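Side-chain contacts in GCN5-related N-acetyltransferase (Sphaerobacter thermophilus, PDB 3TT2), which probably transfers an acyl group, most likely acetyl from acetyl-CoA, to an acceptor not yet identified, as other GCN5-related N-acetyltransferases do: residues V105-G108 / E109-I112; L139-M142 / E143-G146; V91-R94 / F95-M98. All blocks are in the same frame, centred on the assembly; numbering follows the deposited sequence.

Contact 1 lies within helix 100-115, contact 2 covers the last turn and C-terminal end of helix 136-144, and contact 3 is the loop that leads from strand 84-91 into helix 100-115. The two helices pack through V105: its CG2 lies 3.7 Å from L141 CD2, and its CG1 lies 3.9 Å from H145 CD2. Contact 3 stands apart, its nearest atoms about 9 Å from those of contact 1 and about 7 Å from those of contact 2. A bound MES lies about 3 Å from the R96 side chain, and a bound MES about 4 Å from each of V105 and L141. Such solutes often mark pockets, so contact 3, with its salt bridge from R96, may border the cofactor site expected for the family.

Contact 1. Residues V105-G108 / E109-I112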
ATOM      1  N   VAL A 105      -9.637  17.483  -1.519  1.00 72.85           N
ATOM      2  CA  VAL A 105     -10.422  16.499  -2.230  1.00 67.80           C
ATOM      3  C   VAL A 105     -10.611  16.924  -3.676  1.00 75.07           C
ATOM      4  O   VAL A 105     -10.288  16.165  -4.589  1.00 76.47           O
ATOM      5  CB  VAL A 105     -11.769  16.274  -1.553  1.00 67.09           C
ATOM      6  CG1 VAL A 105     -12.700  15.493  -2.467  1.00 59.91           C
ATOM      7  CG2 VAL A 105     -11.564  15.548  -0.241  1.00 67.17           C
ATOM      8  N   GLN A 106     -11.103  18.146  -3.882  1.00 77.75           N
ATOM      9  CA  GLN A 106     -11.342  18.644  -5.235  1.00 73.98           C
ATOM     10  C   GLN A 106     -10.030  18.807  -6.007  1.00 67.24           C
ATOM     11  O   GLN A 106      -9.986  18.543  -7.197  1.00 68.08           O
ATOM     12  CB  GLN A 106     -12.184  19.930  -5.226  1.00 84.10           C
ATOM     13  CG  GLN A 106     -12.398  20.557  -6.617  1.00104.56           C
ATOM     14  CD  GLN A 106     -13.823  20.404  -7.180  1.00113.51           C
ATOM     15  OE1 GLN A 106     -14.528  19.438  -6.883  1.00113.89           O
ATOM     16  NE2 GLN A 106     -14.241  21.372  -8.001  1.00113.39           N
ATOM     17  N   TRP A 107      -8.960  19.206  -5.325  1.00 65.05           N
ATOM     18  CA  TRP A 107      -7.632  19.270  -5.938  1.00 68.54           C
ATOM     19  C   TRP A 107      -7.265  17.967  -6.649  1.00 70.13           C
ATOM     20  O   TRP A 107      -6.764  17.965  -7.777  1.00 76.60           O
ATOM     21  CB  TRP A 107      -6.561  19.568  -4.880  1.00 69.73           C
ATOM     22  CG  TRP A 107      -5.158  19.530  -5.435  1.00 69.62           C
ATOM     23  CD1 TRP A 107      -4.535  20.520  -6.128  1.00 73.21           C
ATOM     24  CD2 TRP A 107      -4.218  18.444  -5.356  1.00 66.30           C
ATOM     25  NE1 TRP A 107      -3.262  20.127  -6.479  1.00 77.20           N
ATOM     26  CE2 TRP A 107      -3.042  18.858  -6.021  1.00 67.69           C
ATOM     27  CE3 TRP A 107      -4.254  17.167  -4.780  1.00 63.23           C
ATOM     28  CZ2 TRP A 107      -1.916  18.046  -6.134  1.00 60.94           C
ATOM     29  CZ3 TRP A 107      -3.127  16.354  -4.887  1.00 59.81           C
ATOM     30  CH2 TRP A 107      -1.976  16.798  -5.565  1.00 62.55           C
ATOM     31  N   GLY A 108      -7.506  16.859  -5.965  1.00 60.82           N
ATOM     32  CA  GLY A 108      -7.222  15.556  -6.517  1.00 60.11           C
ATOM     33  C   GLY A 108      -8.163  15.211  -7.645  1.00 65.40           C
ATOM     34  O   GLY A 108      -7.755  14.614  -8.637  1.00 69.25           O
ATOM     35  N   GLU A 109      -9.429  15.585  -7.490  1.00 70.88           N
ATOM     36  CA  GLU A 109     -10.419  15.386  -8.543  1.00 71.64           C
ATOM     37  C   GLU A 109     -10.049  16.194  -9.775  1.00 73.84           C
ATOM     38  O   GLU A 109     -10.105  15.699 -10.892  1.00 80.20           O
ATOM     39  CB  GLU A 109     -11.820  15.786  -8.069  1.00 75.36           C
ATOM     40  CG  GLU A 109     -12.390  14.897  -6.981  1.00 76.18           C
ATOM     41  CD  GLU A 109     -13.865  15.145  -6.739  1.00 83.20           C
ATOM     42  OE1 GLU A 109     -14.408  16.110  -7.313  1.00 87.94           O
ATOM     43  OE2 GLU A 109     -14.490  14.371  -5.987  1.00 86.12           O
ATOM     44  N   GLU A 110      -9.661  17.443  -9.567  1.00 72.70           N
ATOM     45  CA  GLU A 110      -9.279  18.275 -10.685  1.00 79.67           C
ATOM     46  C   GLU A 110      -7.970  17.758 -11.266  1.00 75.27           C
ATOM     47  O   GLU A 110      -7.686  17.986 -12.428  1.00 71.60           O
ATOM     48  CB  GLU A 110      -9.171  19.751 -10.281  1.00 92.17           C
ATOM     49  CG  GLU A 110      -7.839  20.132  -9.648  1.00107.57           C
ATOM     50  CD  GLU A 110      -7.429  21.579  -9.927  1.00119.43           C
ATOM     51  OE1 GLU A 110      -8.202  22.307 -10.594  1.00123.80           O
ATOM     52  OE2 GLU A 110      -6.328  21.980  -9.483  1.00116.35           O
ATOM     53  N   TRP A 111      -7.177  17.049 -10.465  1.00 74.59           N
ATOM     54  CA  TRP A 111      -5.903  16.539 -10.957  1.00 68.55           C
ATOM     55  C   TRP A 111      -6.143  15.585 -12.115  1.00 68.16           C
ATOM     56  O   TRP A 111      -5.588  15.774 -13.198  1.00 70.45           O
ATOM     57  CB  TRP A 111      -5.105  15.833  -9.860  1.00 60.09           C
ATOM     58  CG  TRP A 111      -3.690  15.490 -10.275  1.00 64.59           C
ATOM     59  CD1 TRP A 111      -2.569  16.222 -10.027  1.00 65.32           C
ATOM     60  CD2 TRP A 111      -3.251  14.332 -11.009  1.00 73.15           C
ATOM     61  NE1 TRP A 111      -1.463  15.599 -10.554  1.00 67.87           N
ATOM     62  CE2 TRP A 111      -1.855  14.440 -11.166  1.00 70.45           C
ATOM     63  CE3 TRP A 111      -3.905  13.217 -11.556  1.00 75.24           C
ATOM     64  CZ2 TRP A 111      -1.101  13.485 -11.846  1.00 71.61           C
ATOM     65  CZ3 TRP A 111      -3.148  12.262 -12.236  1.00 71.37           C
ATOM     66  CH2 TRP A 111      -1.764  12.403 -12.370  1.00 69.70           C
ATOM     67  N   ILE A 112      -6.967  14.564 -11.884  1.00 59.09           N
ATOM     68  CA  ILE A 112      -7.264  13.581 -12.924  1.00 57.51           C
ATOM     69  C   ILE A 112      -8.098  14.157 -14.075  1.00 59.89           C
ATOM     70  O   ILE A 112      -7.895  13.796 -15.216  1.00 62.49           O
ATOM     71  CB  ILE A 112      -7.945  12.305 -12.379  1.00 56.98           C
ATOM     72  CG1 ILE A 112      -8.003  11.246 -13.479  1.00 55.86           C
ATOM     73  CG2 ILE A 112      -9.352  12.596 -11.892  1.00 59.65           C
ATOM     74  CD1 ILE A 112      -6.671  11.003 -14.159  1.00 57.40           C
TER
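V105 and E109 are joined first through the backbone: E109 N donates to V105 O at 3.1 Å, and E110 N donates to Q106 O with an N-H...O angle of 165°. Two residues further on, the bonds from W111 N to W107 O and from I112 N to G108 O are weak, though they keep the same i to i+4 pattern of helix 100-115.

Among the side chains, V105 and E109 run alongside each other. E109 CG is anti to its carbonyl carbon (chi1 -67°) and the chain is extended beyond it, which brings OE2 to 4.1 Å from V105 CG1. The polar end is spoken for elsewhere: OE2 accepts a hydrogen bond from Y147 OH and forms a salt bridge with K315.

The aromatic pair is W107 and W111. The six-membered ring of W107 and the five-membered ring of W111 have centroids 5.7 Å apart and planes at 53°, an oblique arrangement whose closest side-chain atoms are W107 CZ2 and W111 CD1 at 4.3 Å. W111 NE1 is bonded to Q59 O.

One flank of the helix is thus apolar and aromatic, with W107 and W111 against strand 71-80 and I112 against strand 125-132, while the buried carboxylate of E109 probably stays ionised because K315 balances its charge and the Y147 hydroxyl donates a hydrogen bond to it.

Contact 2. Residues L139-M142 / E143-G146; sequences LRLM and EQHG. With SO4 (sulfate ion), chain K.
R140 O receives the straightest bond of the contact, from Q144 N at 2.8 Å with an N-H...O angle of 162°. The Q144 side chain makes the other strong bond, NE2 to sulfate O2 at 2.7 Å. With CG anti to the backbone N (chi1 -176°) and the chain extended beyond CG, the amide is carried out along the surface to the anion, while OE1 lies 4.0 Å from L141 CD1.

H145 N closes the last turn of helix 136-144 with a bond to L141 O at 3.0 Å and with a weak second one to M142 O. G146 follows with a positive phi of 92° and completes a Schellman motif; at these backbone angles a CB would run into the carbonyl O of H145, so the turn suits a residue without a side chain.

Around this framework the packing is carried by L141 and H145. L141 CD1 reaches the imidazole at CD2, 3.6 Å away, the two side chains crossing at a slant. H145 NE2 is hydrogen-bonded to T102 OG1 on helix 100-115, which fixes the turn of the ring, and H145 CE1 is 3.6 Å from sulfate O3. M142, a selenomethionine, packs against H129 and I131 of strand 125-132, H313 of strand 305-316 and V105 of helix 100-115.

The sulfate is thus gripped from this segment by one neutral amide N-H, with the imidazole merely close by, which is consistent with an ion taken up from the crystallisation liquor.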
ATOM      1  N   LEU A 139     -14.505  10.145   7.242  1.00 77.87           N
ATOM      2  CA  LEU A 139     -15.567   9.249   6.793  1.00 73.45           C
ATOM      3  C   LEU A 139     -16.793  10.015   6.283  1.00 81.78           C
ATOM      4  O   LEU A 139     -17.450   9.584   5.329  1.00 85.18           O
ATOM      5  CB  LEU A 139     -15.977   8.309   7.925  1.00 73.11           C
ATOM      6  CG  LEU A 139     -15.517   6.848   7.886  1.00 72.17           C
ATOM      7  CD1 LEU A 139     -14.278   6.677   7.058  1.00 64.46           C
ATOM      8  CD2 LEU A 139     -15.271   6.346   9.295  1.00 75.46           C
ATOM      9  N   ARG A 140     -17.105  11.137   6.931  1.00 81.18           N
ATOM     10  CA  ARG A 140     -18.243  11.949   6.533  1.00 90.71           C
ATOM     11  C   ARG A 140     -17.897  12.809   5.328  1.00 90.96           C
ATOM     12  O   ARG A 140     -18.746  13.053   4.471  1.00 95.23           O
ATOM     13  CB  ARG A 140     -18.759  12.808   7.696  1.00105.74           C
ATOM     14  CG  ARG A 140     -18.061  14.154   7.885  1.00118.78           C
ATOM     15  CD  ARG A 140     -18.718  14.956   8.999  1.00133.02           C
ATOM     16  NE  ARG A 140     -18.762  14.207  10.255  1.00139.93           N
ATOM     17  CZ  ARG A 140     -17.996  14.463  11.313  1.00143.00           C
ATOM     18  NH1 ARG A 140     -17.128  15.466  11.278  1.00143.89           N
ATOM     19  NH2 ARG A 140     -18.102  13.725  12.411  1.00142.36           N
ATOM     20  N   LEU A 141     -16.650  13.262   5.258  1.00 85.98           N
ATOM     21  CA  LEU A 141     -16.213  14.104   4.153  1.00 82.84           C
ATOM     22  C   LEU A 141     -16.290  13.340   2.841  1.00 80.73           C
ATOM     23  O   LEU A 141     -16.668  13.905   1.820  1.00 73.71           O
ATOM     24  CB  LEU A 141     -14.795  14.607   4.378  1.00 72.46           C
ATOM     25  CG  LEU A 141     -14.317  15.530   3.264  1.00 75.14           C
ATOM     26  CD1 LEU A 141     -14.918  16.908   3.417  1.00 77.75           C
ATOM     27  CD2 LEU A 141     -12.819  15.598   3.257  1.00 78.65           C
HETATM   28  N   MSE A 142     -15.930  12.059   2.878  1.00 68.91           N
HETATM   29  CA  MSE A 142     -16.079  11.168   1.732  1.00 67.67           C
HETATM   30  C   MSE A 142     -17.511  11.076   1.254  1.00 75.24           C
HETATM   31  O   MSE A 142     -17.783  11.239   0.071  1.00 71.00           O
HETATM   32  CB  MSE A 142     -15.587   9.756   2.067  1.00 80.53           C
HETATM   33  CG  MSE A 142     -14.081   9.626   2.247  1.00 83.18           C
HETATM   34 SE   MSE A 142     -13.057  10.329   0.737  0.76 65.62          SE
HETATM   35  CE  MSE A 142     -12.779  12.161   1.374  1.00 78.88           C
ATOM     36  N   GLU A 143     -18.421  10.794   2.182  1.00 85.13           N
ATOM     37  CA  GLU A 143     -19.828  10.617   1.852  1.00 93.21           C
ATOM     38  C   GLU A 143     -20.440  11.924   1.359  1.00 90.41           C
ATOM     39  O   GLU A 143     -21.258  11.947   0.441  1.00 92.25           O
ATOM     40  CB  GLU A 143     -20.597  10.109   3.064  1.00101.83           C
ATOM     41  CG  GLU A 143     -22.046   9.827   2.762  1.00115.98           C
ATOM     42  CD  GLU A 143     -22.791   9.276   3.950  1.00129.13           C
ATOM     43  OE1 GLU A 143     -22.157   9.068   5.008  1.00133.26           O
ATOM     44  OE2 GLU A 143     -24.014   9.050   3.824  1.00133.42           O
ATOM     45  N   GLN A 144     -20.032  13.013   1.986  1.00 87.45           N
ATOM     46  CA  GLN A 144     -20.429  14.339   1.554  1.00 91.91           C
ATOM     47  C   GLN A 144     -19.984  14.583   0.108  1.00 88.91           C
ATOM     48  O   GLN A 144     -20.673  15.251  -0.658  1.00 92.58           O
ATOM     49  CB  GLN A 144     -19.806  15.376   2.493  1.00 96.05           C
ATOM     50  CG  GLN A 144     -20.189  16.811   2.240  1.00104.05           C
ATOM     51  CD  GLN A 144     -19.392  17.769   3.108  1.00109.97           C
ATOM     52  OE1 GLN A 144     -18.783  17.362   4.098  1.00110.57           O
ATOM     53  NE2 GLN A 144     -19.384  19.045   2.733  1.00112.29           N
ATOM     54  N   HIS A 145     -18.824  14.049  -0.258  1.00 85.69           N
ATOM     55  CA  HIS A 145     -18.262  14.280  -1.587  1.00 84.10           C
ATOM     56  C   HIS A 145     -18.538  13.208  -2.603  1.00 84.68           C
ATOM     57  O   HIS A 145     -18.009  13.256  -3.704  1.00 86.32           O
ATOM     58  CB  HIS A 145     -16.781  14.596  -1.529  1.00 83.31           C
ATOM     59  CG  HIS A 145     -16.502  15.963  -0.992  1.00 88.69           C
ATOM     60  ND1 HIS A 145     -17.175  17.073  -1.438  1.00 93.54           N
ATOM     61  CD2 HIS A 145     -15.653  16.390  -0.028  1.00 90.54           C
ATOM     62  CE1 HIS A 145     -16.743  18.140  -0.781  1.00 98.55           C
ATOM     63  NE2 HIS A 145     -15.822  17.751   0.076  1.00 96.44           N
ATOM     64  N   GLY A 146     -19.338  12.225  -2.218  1.00 86.02           N
ATOM     65  CA  GLY A 146     -19.819  11.236  -3.159  1.00 76.41           C
ATOM     66  C   GLY A 146     -18.931  10.015  -3.243  1.00 78.21           C
ATOM     67  O   GLY A 146     -19.157   9.132  -4.072  1.00 72.65           O
TER
HETATM   68  S   SO4 K 342     -21.389  19.880  -0.287  1.00255.73           S
HETATM   69  O1  SO4 K 342     -22.321  19.081  -1.071  1.00255.77           O
HETATM   70  O2  SO4 K 342     -21.446  19.468   1.111  1.00256.72           O
HETATM   71  O3  SO4 K 342     -20.038  19.694  -0.802  1.00255.36           O
HETATM   72  O4  SO4 K 342     -21.757  21.289  -0.377  1.00257.27           O

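Contact 3. Residues V91-R94 / F95-M98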
ATOM      1  N   VAL A  91      -5.021  16.837   6.899  1.00 89.87           N
ATOM      2  CA  VAL A  91      -5.278  18.206   7.341  1.00 91.61           C
ATOM      3  C   VAL A  91      -5.019  18.286   8.828  1.00 94.57           C
ATOM      4  O   VAL A  91      -5.548  17.495   9.606  1.00101.94           O
ATOM      5  CB  VAL A  91      -6.708  18.705   7.010  1.00123.22           C
ATOM      6  CG1 VAL A  91      -7.731  17.745   7.513  1.00125.62           C
ATOM      7  CG2 VAL A  91      -6.964  20.075   7.627  1.00128.35           C
ATOM      8  N   HIS A  92      -4.179  19.235   9.211  1.00 90.35           N
ATOM      9  CA  HIS A  92      -3.794  19.386  10.597  1.00 94.73           C
ATOM     10  C   HIS A  92      -5.024  19.527  11.486  1.00100.23           C
ATOM     11  O   HIS A  92      -5.944  20.282  11.160  1.00 94.34           O
ATOM     12  CB  HIS A  92      -2.879  20.588  10.747  1.00 99.56           C
ATOM     13  CG  HIS A  92      -2.014  20.521  11.955  1.00104.71           C
ATOM     14  ND1 HIS A  92      -2.500  20.742  13.225  1.00108.77           N
ATOM     15  CD2 HIS A  92      -0.700  20.236  12.094  1.00108.62           C
ATOM     16  CE1 HIS A  92      -1.517  20.607  14.095  1.00117.27           C
ATOM     17  NE2 HIS A  92      -0.415  20.301  13.435  1.00117.59           N
ATOM     18  N   PRO A  93      -5.042  18.785  12.611  1.00103.26           N
ATOM     19  CA  PRO A  93      -6.204  18.646  13.507  1.00104.20           C
ATOM     20  C   PRO A  93      -6.760  19.973  14.045  1.00110.02           C
ATOM     21  O   PRO A  93      -7.895  20.010  14.522  1.00114.48           O
ATOM     22  CB  PRO A  93      -5.668  17.777  14.652  1.00102.63           C
ATOM     23  CG  PRO A  93      -4.575  16.966  14.015  1.00100.66           C
ATOM     24  CD  PRO A  93      -3.938  17.882  12.998  1.00101.03           C
ATOM     25  N   ARG A  94      -5.964  21.035  13.989  1.00112.05           N
ATOM     26  CA  ARG A  94      -6.429  22.362  14.367  1.00118.59           C
ATOM     27  C   ARG A  94      -7.259  23.035  13.266  1.00117.43           C
ATOM     28  O   ARG A  94      -8.096  23.912  13.540  1.00121.01           O
ATOM     29  CB  ARG A  94      -5.230  23.241  14.690  1.00121.09           C
ATOM     30  CG  ARG A  94      -4.301  23.432  13.501  1.00118.12           C
ATOM     31  CD  ARG A  94      -3.106  24.281  13.860  1.00125.19           C
ATOM     32  NE  ARG A  94      -2.303  23.669  14.913  1.00128.65           N
ATOM     33  CZ  ARG A  94      -1.394  24.322  15.624  1.00138.25           C
ATOM     34  NH1 ARG A  94      -0.707  23.684  16.565  1.00143.03           N
ATOM     35  NH2 ARG A  94      -1.178  25.613  15.397  1.00141.54           N
ATOM     36  N   PHE A  95      -6.998  22.638  12.023  1.00106.95           N
ATOM     37  CA  PHE A  95      -7.584  23.302  10.867  1.00107.80           C
ATOM     38  C   PHE A  95      -8.839  22.622  10.314  1.00112.98           C
ATOM     39  O   PHE A  95      -9.375  23.046   9.288  1.00116.73           O
ATOM     40  CB  PHE A  95      -6.545  23.478   9.760  1.00104.69           C
ATOM     41  CG  PHE A  95      -5.399  24.379  10.130  1.00103.80           C
ATOM     42  CD1 PHE A  95      -5.621  25.628  10.686  1.00112.41           C
ATOM     43  CD2 PHE A  95      -4.092  23.969   9.923  1.00101.57           C
ATOM     44  CE1 PHE A  95      -4.559  26.461  11.028  1.00114.90           C
ATOM     45  CE2 PHE A  95      -3.025  24.790  10.261  1.00108.65           C
ATOM     46  CZ  PHE A  95      -3.257  26.038  10.813  1.00113.64           C
ATOM     47  N   ARG A  96      -9.293  21.556  10.970  1.00115.90           N
ATOM     48  CA  ARG A  96     -10.483  20.833  10.511  1.00116.48           C
ATOM     49  C   ARG A  96     -11.747  21.716  10.555  1.00122.06           C
ATOM     50  O   ARG A  96     -11.912  22.539  11.463  1.00128.87           O
ATOM     51  CB  ARG A  96     -10.699  19.551  11.329  1.00115.42           C
ATOM     52  CG  ARG A  96      -9.434  18.944  11.951  1.00114.40           C
ATOM     53  CD  ARG A  96      -8.712  17.924  11.049  1.00105.55           C
ATOM     54  NE  ARG A  96      -8.888  16.529  11.492  1.00104.61           N
ATOM     55  CZ  ARG A  96      -7.931  15.593  11.496  1.00102.42           C
ATOM     56  NH1 ARG A  96      -6.697  15.878  11.097  1.00100.17           N
ATOM     57  NH2 ARG A  96      -8.206  14.358  11.902  1.00102.82           N
ATOM     58  N   GLY A  97     -12.630  21.544   9.573  1.00118.67           N
ATOM     59  CA  GLY A  97     -13.873  22.292   9.526  1.00126.70           C
ATOM     60  C   GLY A  97     -13.686  23.685   8.959  1.00133.77           C
ATOM     61  O   GLY A  97     -14.524  24.570   9.161  1.00138.83           O
HETATM   62  N   MSE A  98     -12.553  23.905   8.301  1.00129.91           N
HETATM   63  CA  MSE A  98     -12.319  25.167   7.595  1.00124.30           C
HETATM   64  C   MSE A  98     -12.563  25.140   6.083  1.00112.65           C
HETATM   65  O   MSE A  98     -12.369  26.145   5.396  1.00107.98           O
HETATM   66  CB  MSE A  98     -10.926  25.699   7.902  1.00121.58           C
HETATM   67  CG  MSE A  98     -10.682  25.911   9.375  1.00124.21           C
HETATM   68 SE   MSE A  98      -9.047  26.909   9.672  0.71118.71          SE
HETATM   69  CE  MSE A  98      -9.578  28.604   8.870  1.00141.48           C
TER
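The loop between strand 84-91 and helix 100-115 carries the start of the GNAT signature Arg/Gln-x-x-Gly-x-Gly/Ala, which R94 opens, G97 being its first glycine. It turns twice here: a type I turn from H92 to F95, then a type II turn from F95 to M98. F95 N closes the first by donating to H92 O at 2.7 Å.

The F95 ring is covered on one face by R94, whose CG stands 3.5 Å from the ring centroid and only 7° off the normal, a CH-pi contact; CD continues over the same ring toward CZ. R94 reaches this place because CG sits between the backbone N and the carbonyl carbon (chi1 62°); the chain then bends at chi3, and the guanidinium plane stands 60° from the ring plane. H92 CB meets CD2 of F95 obliquely at 3.7 Å, and V91 CG2 touches F95 CB at 4.0 Å. An alanine at F95 is likely to leave the R94 methylenes without their aromatic support and that arm free to swing.

R96 folds back over the turn, bent at chi2 and chi3. Its NH1 donates to V91 O at the edge of the guanidinium, modelled at 2.5 Å, a length not to be pressed at this resolution. P93 CB lies over one guanidinium face, and P93 CG is 3.8 Å from R96 NH1.

Beyond the two segments, R96 NE pairs with the sulfonate of a bound MES in a salt bridge. The sequence from R94 to G97 and the anion beside R96 are consistent with the pyrophosphate-binding loop of GNAT enzymes, where backbone amides usually hold the CoA phosphates.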